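Local coordinates for phosphate-binding protein pstS 2 (Streptococcus pneumoniae, PDB 4H1X) that probably captures phosphate at the cell surface as the solute-binding component of the PstSACB ABC transporter, which imports it, at residues 12-17 against 65-70; 69-74 against 231-236; 163-168 against 209-214. All coordinates share one frame; numbering follows the deposited sequence. Where two conformers were deposited one is given.

Interaction 1 of 3, residues 12-17 against 65-70; sequences EVISRE and ANAIGY
Ile14 and Ile68 meet at the tight end of a parallel strand pair. Ile14 N donates to Ile68 O at 2.8 Å, just downstream of a bond in the other direction, from Ile68 N to Glu12 O at 3.0 Å. Glu12 N begins the ladder with a bond to Asn66 O (2.9 Å) in the loop before the second strand. The Ile14 side chain leans over this backbone: with CG1 beside its own N (chi1 -49°), CG1 packs 4.0 Å from Ala67 CB. Val57 and Ala60 of helix 54-63 cover the same isoleucine, as expected of the parallel strands and flanking helices of a periplasmic binding protein lobe.

Beyond Gly69 the strands spread and water takes over. Water 1 donates to Ile14 O and accepts from Tyr70 N at 2.9 Å, standing in for a direct backbone bond, and it sits over the centre of one face of the Tyr70 ring. That ring is placed between its own N and carbonyl carbon (chi1 49°), which carries the phenol back across the gap. Its OH accepts a nearly straight bond (172°) from Arg16 N at 3.0 Å and meets water 2 in the ring plane. Phe26 of helix 21-30 stacks on the tyrosine, while Arg16 CG lies 3.7 Å from Tyr70 CE1.

The partly exposed Arg16 bends away beyond this point. Its guanidinium takes Glu17 side-on in a salt bridge, Arg16 NE to Glu17 OE1 at 2.8 Å with NH2 to OE2, and NH1 reaches Tyr70 O through water 3. NH2 also binds a citrate, probably from the crystallisation liquor. The arginine charge, partly balanced by Glu17, would still favour an anion here, consistent with a phosphate pocket beside the end of strand 12-16, where Tyr70 OH holds Arg16 N.

Interaction 2 of 3, residues 69-74 against 231-236; sequences GYISLG and GIAVVV
Ile71 O accepts one short bond, from Ala233 N at 2.8 Å, approaching close to the line of the carbonyl, and a supporting CA-H...O contact from Ile232 CA at 3.4 Å. Ile71 N returns a bond to Ala233 O, so the two residues form a hydrogen-bonded antiparallel pair. The next such pair is Gly69 with Val235, where Val235 N reaches Gly69 O at 2.8 Å and Gly69 N reaches Val235 O at 3.0 Å.

The face carrying Ile71, Ala233 and Val235 is apolar. In Ile71, chi1 of 62° places CG1 between the residue's own N and carbonyl carbon, and the extended second torsion carries CD1 to 3.9 Å from Val235 CG1; the two side chains cross at about a right angle. Helix 54-63 covers them, with Val57 and Leu58 on Ile71 and Val61 on Val235. Strand 223-236 also pairs with strand 103-110, and this long antiparallel strand inserted beside parallel ones fits the two-lobed fold of a type II periplasmic binding protein, in which such strands run between the lobes. On the face of Tyr70 and Val234, Ile232 CG2 comes 3.8 Å from Tyr70 CB, and Ala25 of helix 21-30 packs on Ile232.

After Ser72 the first strand turns into a 3-10 segment, but one more bond follows it: Leu73 N donates to Gly231 O at 2.8 Å, from a point 49° out of the carbonyl plane. The Leu73 side chain, with CG anti to N (chi1 -178°), sends CD1 to 4.0 Å from Ala233 CB, extending the apolar face, and also touches Ala90. Ser72 points away from Gly231 and Ile232 at this turn, and in one of its two conformers OG makes a weak hydrogen bond to bound citrate.

Interaction 3 of 3, residues 163-168 against 209-214; sequences STSVSS and MVSREL
Ser163 and Ser211 join hydroxyl to hydroxyl, their OG atoms 2.7 Å apart in a hydrogen bond that either could donate. Ser163 turns OG anti to its backbone N (chi1 176°), whereas Ser211 folds OG between N and carbonyl carbon (chi1 47°), and the two oxygens thereby face each other across the contact. Beside them Ser163 N donates almost straight to Met209 O at 2.9 Å, prolonging the pairing of strands 155-162 and 207-210 to the start of helix 164-180.

Met209, a selenomethionine in this crystal, lies along the first turn of that helix. Extended through chi2, its chain lays SE 4.0 Å from Val166 CB; the bend at chi3 (-71°) then turns CE to 3.6 Å from Ser163 O. The Val166 and Met209 side chains lie alongside one another but run opposite ways. The valine places CG2 at 4.0 Å from Ser211 CB, and Phe106 of strand 103-110 packs on it as well.

Ser165 brings its CB toward Ser211 but spends OG on Arg104 and, weakly, on citrate, which Thr164 OG1 also binds in one of its two conformers. The Val166-Met209 packing and the Ser163-Ser211 bond together join the start of the helix to the end of the strand; the helix dipole, with Arg104 nearby, would probably favour an anion such as phosphate.

Interactions 1 and 2 are consecutive steps across one sheet: they share Gly69 and Tyr70 of strand 67-72, their centres lie 11 Å apart, and they touch where Ile68 CD1 packs 3.7 Å from Val234 CG1. Interaction 3 belongs to the other lobe, with its centre 24 Å from that of interaction 1 and 18 Å from that of interaction 2. Its nearest atoms are only about 9 Å and 8 Å from theirs, without touching. Bound citrate is contacted from both lobes, by Arg16 of interaction 1, weakly by one conformer of Ser72 of interaction 2, and by one conformer of Thr164 and, weakly, Ser165 of interaction 3. It probably marks the interlobe phosphate site.

Interaction 1 of 3, residues 12-17 against 65-70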
# COMPACT_ATOMS: atom_id res chain seq x y z
N GLU A 12 13.14 18.28 -9.31
CA GLU A 12 12.19 18.77 -8.32
C GLU A 12 11.54 17.54 -7.67
O GLU A 12 10.69 16.89 -8.28
CB GLU A 12 11.15 19.72 -8.94
CG GLU A 12 10.27 20.43 -7.92
CD GLU A 12 8.97 21.04 -8.42
OE1 GLU A 12 8.86 21.33 -9.64
OE2 GLU A 12 8.07 21.26 -7.58
N VAL A 13 12.01 17.18 -6.48
CA VAL A 13 11.51 16.00 -5.78
C VAL A 13 10.16 16.35 -5.13
O VAL A 13 10.06 17.30 -4.35
CB VAL A 13 12.55 15.49 -4.73
CG1 VAL A 13 12.00 14.32 -3.93
CG2 VAL A 13 13.89 15.13 -5.42
N ILE A 14 9.13 15.58 -5.45
CA ILE A 14 7.81 15.74 -4.85
C ILE A 14 7.66 14.66 -3.79
O ILE A 14 7.67 13.48 -4.14
CB ILE A 14 6.63 15.66 -5.89
CG1 ILE A 14 6.83 16.58 -7.14
CG2 ILE A 14 5.26 15.89 -5.21
CD1 ILE A 14 7.10 18.02 -6.91
N SER A 15 7.53 15.05 -2.52
CA SER A 15 7.33 14.09 -1.43
C SER A 15 5.88 14.12 -0.96
O SER A 15 5.21 15.15 -1.07
CB SER A 15 8.26 14.43 -0.26
OG SER A 15 7.91 13.68 0.90
N ARG A 16 5.39 13.00 -0.40
CA ARG A 16 4.08 13.02 0.23
C ARG A 16 4.25 13.65 1.62
O ARG A 16 5.38 13.81 2.09
CB ARG A 16 3.46 11.61 0.27
CG ARG A 16 2.77 11.25 -1.05
CD ARG A 16 1.50 12.10 -1.34
NE ARG A 16 0.53 12.01 -0.24
CZ ARG A 16 -0.29 10.98 -0.05
NH1 ARG A 16 -0.33 9.98 -0.93
NH2 ARG A 16 -1.08 10.94 1.01
N GLU A 17 3.14 14.08 2.25
CA GLU A 17 3.19 14.73 3.57
C GLU A 17 3.66 13.76 4.65
O GLU A 17 3.55 12.56 4.50
CB GLU A 17 1.81 15.32 3.93
CG GLU A 17 0.76 14.32 4.40
CD GLU A 17 0.13 13.42 3.34
OE1 GLU A 17 0.53 13.51 2.16
OE2 GLU A 17 -0.76 12.62 3.71
N ALA A 65 7.99 20.08 -15.69
CA ALA A 65 8.83 19.20 -16.52
C ALA A 65 9.95 18.47 -15.75
O ALA A 65 10.33 17.37 -16.16
CB ALA A 65 9.46 19.99 -17.66
N ASN A 66 10.50 19.11 -14.70
CA ASN A 66 11.63 18.56 -13.92
C ASN A 66 11.22 17.77 -12.68
O ASN A 66 12.10 17.37 -11.90
CB ASN A 66 12.51 19.71 -13.45
CG ASN A 66 13.23 20.45 -14.55
OD1 ASN A 66 13.60 19.88 -15.58
ND2 ASN A 66 13.49 21.72 -14.33
N ALA A 67 9.91 17.53 -12.49
CA ALA A 67 9.49 16.91 -11.24
C ALA A 67 9.51 15.37 -11.28
O ALA A 67 9.45 14.74 -12.34
CB ALA A 67 8.10 17.41 -10.84
N ILE A 68 9.62 14.79 -10.08
CA ILE A 68 9.52 13.35 -9.86
C ILE A 68 8.76 13.12 -8.57
O ILE A 68 8.98 13.84 -7.58
CB ILE A 68 10.91 12.64 -9.86
CG1 ILE A 68 10.77 11.09 -9.85
CG2 ILE A 68 11.83 13.13 -8.70
CD1 ILE A 68 12.13 10.40 -9.99
N GLY A 69 7.90 12.11 -8.57
CA GLY A 69 7.11 11.79 -7.38
C GLY A 69 6.76 10.32 -7.35
O GLY A 69 7.19 9.56 -8.24
N TYR A 70 6.01 9.91 -6.32
CA TYR A 70 5.60 8.51 -6.23
C TYR A 70 4.11 8.46 -5.90
O TYR A 70 3.60 9.30 -5.14
CB TYR A 70 6.43 7.70 -5.21
CG TYR A 70 6.55 8.39 -3.87
CD1 TYR A 70 5.53 8.30 -2.92
CD2 TYR A 70 7.69 9.12 -3.54
CE1 TYR A 70 5.62 8.96 -1.69
CE2 TYR A 70 7.78 9.80 -2.32
CZ TYR A 70 6.76 9.70 -1.39
OH TYR A 70 6.88 10.37 -0.20
O HOH W 1 5.57 11.80 -4.16
O HOH W 2 9.23 11.20 0.66
O HOH W 3 1.23 9.48 -3.41

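Interaction 2 of 3, residues 69-74 against 231-236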
# COMPACT_ATOMS: atom_id res chain seq x y z
N GLY A 69 7.90 12.11 -8.57
CA GLY A 69 7.11 11.79 -7.38
C GLY A 69 6.76 10.32 -7.35
O GLY A 69 7.19 9.56 -8.24
N TYR A 70 6.01 9.91 -6.32
CA TYR A 70 5.60 8.51 -6.23
C TYR A 70 4.11 8.46 -5.90
O TYR A 70 3.60 9.30 -5.14
CB TYR A 70 6.43 7.70 -5.21
CG TYR A 70 6.55 8.39 -3.87
CD1 TYR A 70 5.53 8.30 -2.92
CD2 TYR A 70 7.69 9.12 -3.54
CE1 TYR A 70 5.62 8.96 -1.69
CE2 TYR A 70 7.78 9.80 -2.32
CZ TYR A 70 6.76 9.70 -1.39
OH TYR A 70 6.88 10.37 -0.20
N ILE A 71 3.41 7.50 -6.49
CA ILE A 71 1.97 7.29 -6.28
C ILE A 71 1.65 5.81 -6.23
O ILE A 71 2.42 4.97 -6.73
CB ILE A 71 1.13 7.94 -7.45
CG1 ILE A 71 1.48 7.27 -8.83
CG2 ILE A 71 1.24 9.49 -7.51
CD1 ILE A 71 0.69 7.70 -10.07
N SER A 72 0.47 5.49 -5.68
CA SER A 72 -0.06 4.13 -5.71
C SER A 72 -0.18 3.74 -7.19
O SER A 72 -0.67 4.54 -8.00
CB SER A 72 -1.42 4.09 -5.01
OG SER A 72 -1.31 4.44 -3.64
N LEU A 73 0.31 2.55 -7.57
CA LEU A 73 0.29 2.09 -8.97
C LEU A 73 -1.10 2.15 -9.63
O LEU A 73 -1.19 2.54 -10.78
CB LEU A 73 0.85 0.67 -9.07
CG LEU A 73 0.97 0.05 -10.46
CD1 LEU A 73 1.83 0.93 -11.41
CD2 LEU A 73 1.55 -1.34 -10.38
N GLY A 74 -2.16 1.80 -8.90
CA GLY A 74 -3.53 1.83 -9.41
C GLY A 74 -4.03 3.21 -9.80
O GLY A 74 -5.04 3.33 -10.51
N GLY A 231 1.29 -1.72 -5.40
CA GLY A 231 2.51 -1.31 -6.07
C GLY A 231 2.63 0.21 -5.97
O GLY A 231 1.63 0.92 -5.77
N ILE A 232 3.86 0.70 -6.07
CA ILE A 232 4.16 2.13 -6.05
C ILE A 232 4.85 2.46 -7.38
O ILE A 232 5.82 1.80 -7.76
CB ILE A 232 5.00 2.55 -4.82
CG1 ILE A 232 4.21 2.35 -3.50
CG2 ILE A 232 5.50 4.01 -4.96
CD1 ILE A 232 5.07 2.35 -2.23
N ALA A 233 4.31 3.44 -8.11
CA ALA A 233 4.88 3.91 -9.36
C ALA A 233 5.67 5.18 -9.09
O ALA A 233 5.19 6.06 -8.34
CB ALA A 233 3.77 4.21 -10.37
N VAL A 234 6.85 5.27 -9.67
CA VAL A 234 7.69 6.47 -9.63
C VAL A 234 7.39 7.19 -10.92
O VAL A 234 7.60 6.63 -12.00
CB VAL A 234 9.19 6.16 -9.45
CG1 VAL A 234 10.01 7.45 -9.48
CG2 VAL A 234 9.43 5.41 -8.14
N VAL A 235 6.88 8.41 -10.82
CA VAL A 235 6.38 9.09 -11.99
C VAL A 235 7.14 10.40 -12.28
O VAL A 235 7.53 11.13 -11.36
CB VAL A 235 4.84 9.36 -11.88
CG1 VAL A 235 4.04 8.05 -11.99
CG2 VAL A 235 4.46 10.11 -10.59
N VAL A 236 7.30 10.68 -13.56
CA VAL A 236 7.95 11.87 -14.10
C VAL A 236 7.00 12.53 -15.11
O VAL A 236 5.98 11.95 -15.48
CB VAL A 236 9.34 11.55 -14.74
CG1 VAL A 236 10.31 10.99 -13.71
CG2 VAL A 236 9.20 10.62 -15.96

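Interaction 3 of 3, residues 163-168 against 209-214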
# COMPACT_ATOMS: atom_id res chain seq x y z
N SER A 163 -3.28 -0.76 10.14
CA SER A 163 -2.64 0.14 9.18
C SER A 163 -3.60 1.09 8.49
O SER A 163 -4.62 0.67 7.94
CB SER A 163 -1.91 -0.67 8.11
OG SER A 163 -1.36 0.19 7.13
N THR A 164 -3.24 2.40 8.47
CA THR A 164 -4.05 3.43 7.81
C THR A 164 -4.10 3.14 6.31
O THR A 164 -5.09 3.46 5.65
CB THR A 164 -3.46 4.82 8.08
OG1 THR A 164 -2.14 4.90 7.54
CG2 THR A 164 -3.47 5.20 9.56
N SER A 165 -3.01 2.56 5.76
CA SER A 165 -2.93 2.28 4.32
C SER A 165 -3.97 1.27 3.86
O SER A 165 -4.41 1.32 2.70
CB SER A 165 -1.54 1.75 3.95
OG SER A 165 -0.57 2.77 4.17
N VAL A 166 -4.36 0.34 4.74
CA VAL A 166 -5.33 -0.70 4.36
C VAL A 166 -6.77 -0.26 4.64
O VAL A 166 -7.70 -0.88 4.12
CB VAL A 166 -5.01 -2.03 5.11
CG1 VAL A 166 -5.85 -3.20 4.56
CG2 VAL A 166 -3.52 -2.35 5.04
N SER A 167 -6.96 0.80 5.46
CA SER A 167 -8.28 1.28 5.90
C SER A 167 -9.28 1.54 4.78
O SER A 167 -10.42 1.10 4.88
CB SER A 167 -8.14 2.53 6.75
OG SER A 167 -7.40 2.22 7.92
N SER A 168 -8.87 2.29 3.72
CA SER A 168 -9.79 2.63 2.63
C SER A 168 -10.31 1.37 1.96
O SER A 168 -11.52 1.25 1.79
CB SER A 168 -9.13 3.56 1.61
OG SER A 168 -10.13 3.94 0.67
N MSE A 209 -4.98 -5.29 10.44
CA MSE A 209 -4.54 -4.83 9.13
C MSE A 209 -3.08 -4.42 9.23
O MSE A 209 -2.74 -3.58 10.07
CB MSE A 209 -5.36 -3.65 8.60
CG MSE A 209 -6.86 -3.85 8.64
SE MSE A 209 -7.77 -2.22 7.99
CE MSE A 209 -7.42 -0.99 9.46
N VAL A 210 -2.23 -5.02 8.41
CA VAL A 210 -0.77 -4.85 8.43
C VAL A 210 -0.32 -4.61 6.99
O VAL A 210 -0.51 -5.48 6.16
CB VAL A 210 -0.11 -6.11 9.08
CG1 VAL A 210 1.42 -6.00 9.06
CG2 VAL A 210 -0.62 -6.32 10.52
N SER A 211 0.28 -3.44 6.70
CA SER A 211 0.67 -3.12 5.31
C SER A 211 2.16 -3.43 5.03
O SER A 211 2.84 -2.69 4.32
CB SER A 211 0.37 -1.65 5.01
OG SER A 211 0.86 -0.87 6.09
N ARG A 212 2.65 -4.54 5.58
CA ARG A 212 4.04 -4.98 5.44
C ARG A 212 4.15 -6.42 5.87
O ARG A 212 3.17 -6.97 6.38
CB ARG A 212 4.97 -4.10 6.32
CG ARG A 212 4.56 -4.08 7.80
CD ARG A 212 5.60 -3.46 8.73
NE ARG A 212 5.10 -3.23 10.09
CZ ARG A 212 4.97 -4.18 11.02
NH1 ARG A 212 5.30 -5.44 10.74
NH2 ARG A 212 4.51 -3.88 12.24
N GLU A 213 5.32 -7.02 5.70
CA GLU A 213 5.54 -8.38 6.18
C GLU A 213 5.55 -8.34 7.70
O GLU A 213 5.93 -7.31 8.28
CB GLU A 213 6.86 -8.94 5.61
CG GLU A 213 7.05 -10.44 5.76
CD GLU A 213 8.38 -11.00 5.29
OE1 GLU A 213 9.16 -10.26 4.66
OE2 GLU A 213 8.66 -12.18 5.60
N LEU A 214 5.11 -9.41 8.36
CA LEU A 214 5.14 -9.47 9.83
C LEU A 214 6.51 -9.99 10.23
O LEU A 214 7.08 -10.80 9.52
CB LEU A 214 4.06 -10.42 10.35
CG LEU A 214 2.64 -9.86 10.54
CD1 LEU A 214 1.96 -9.66 9.21
CD2 LEU A 214 1.82 -10.82 11.36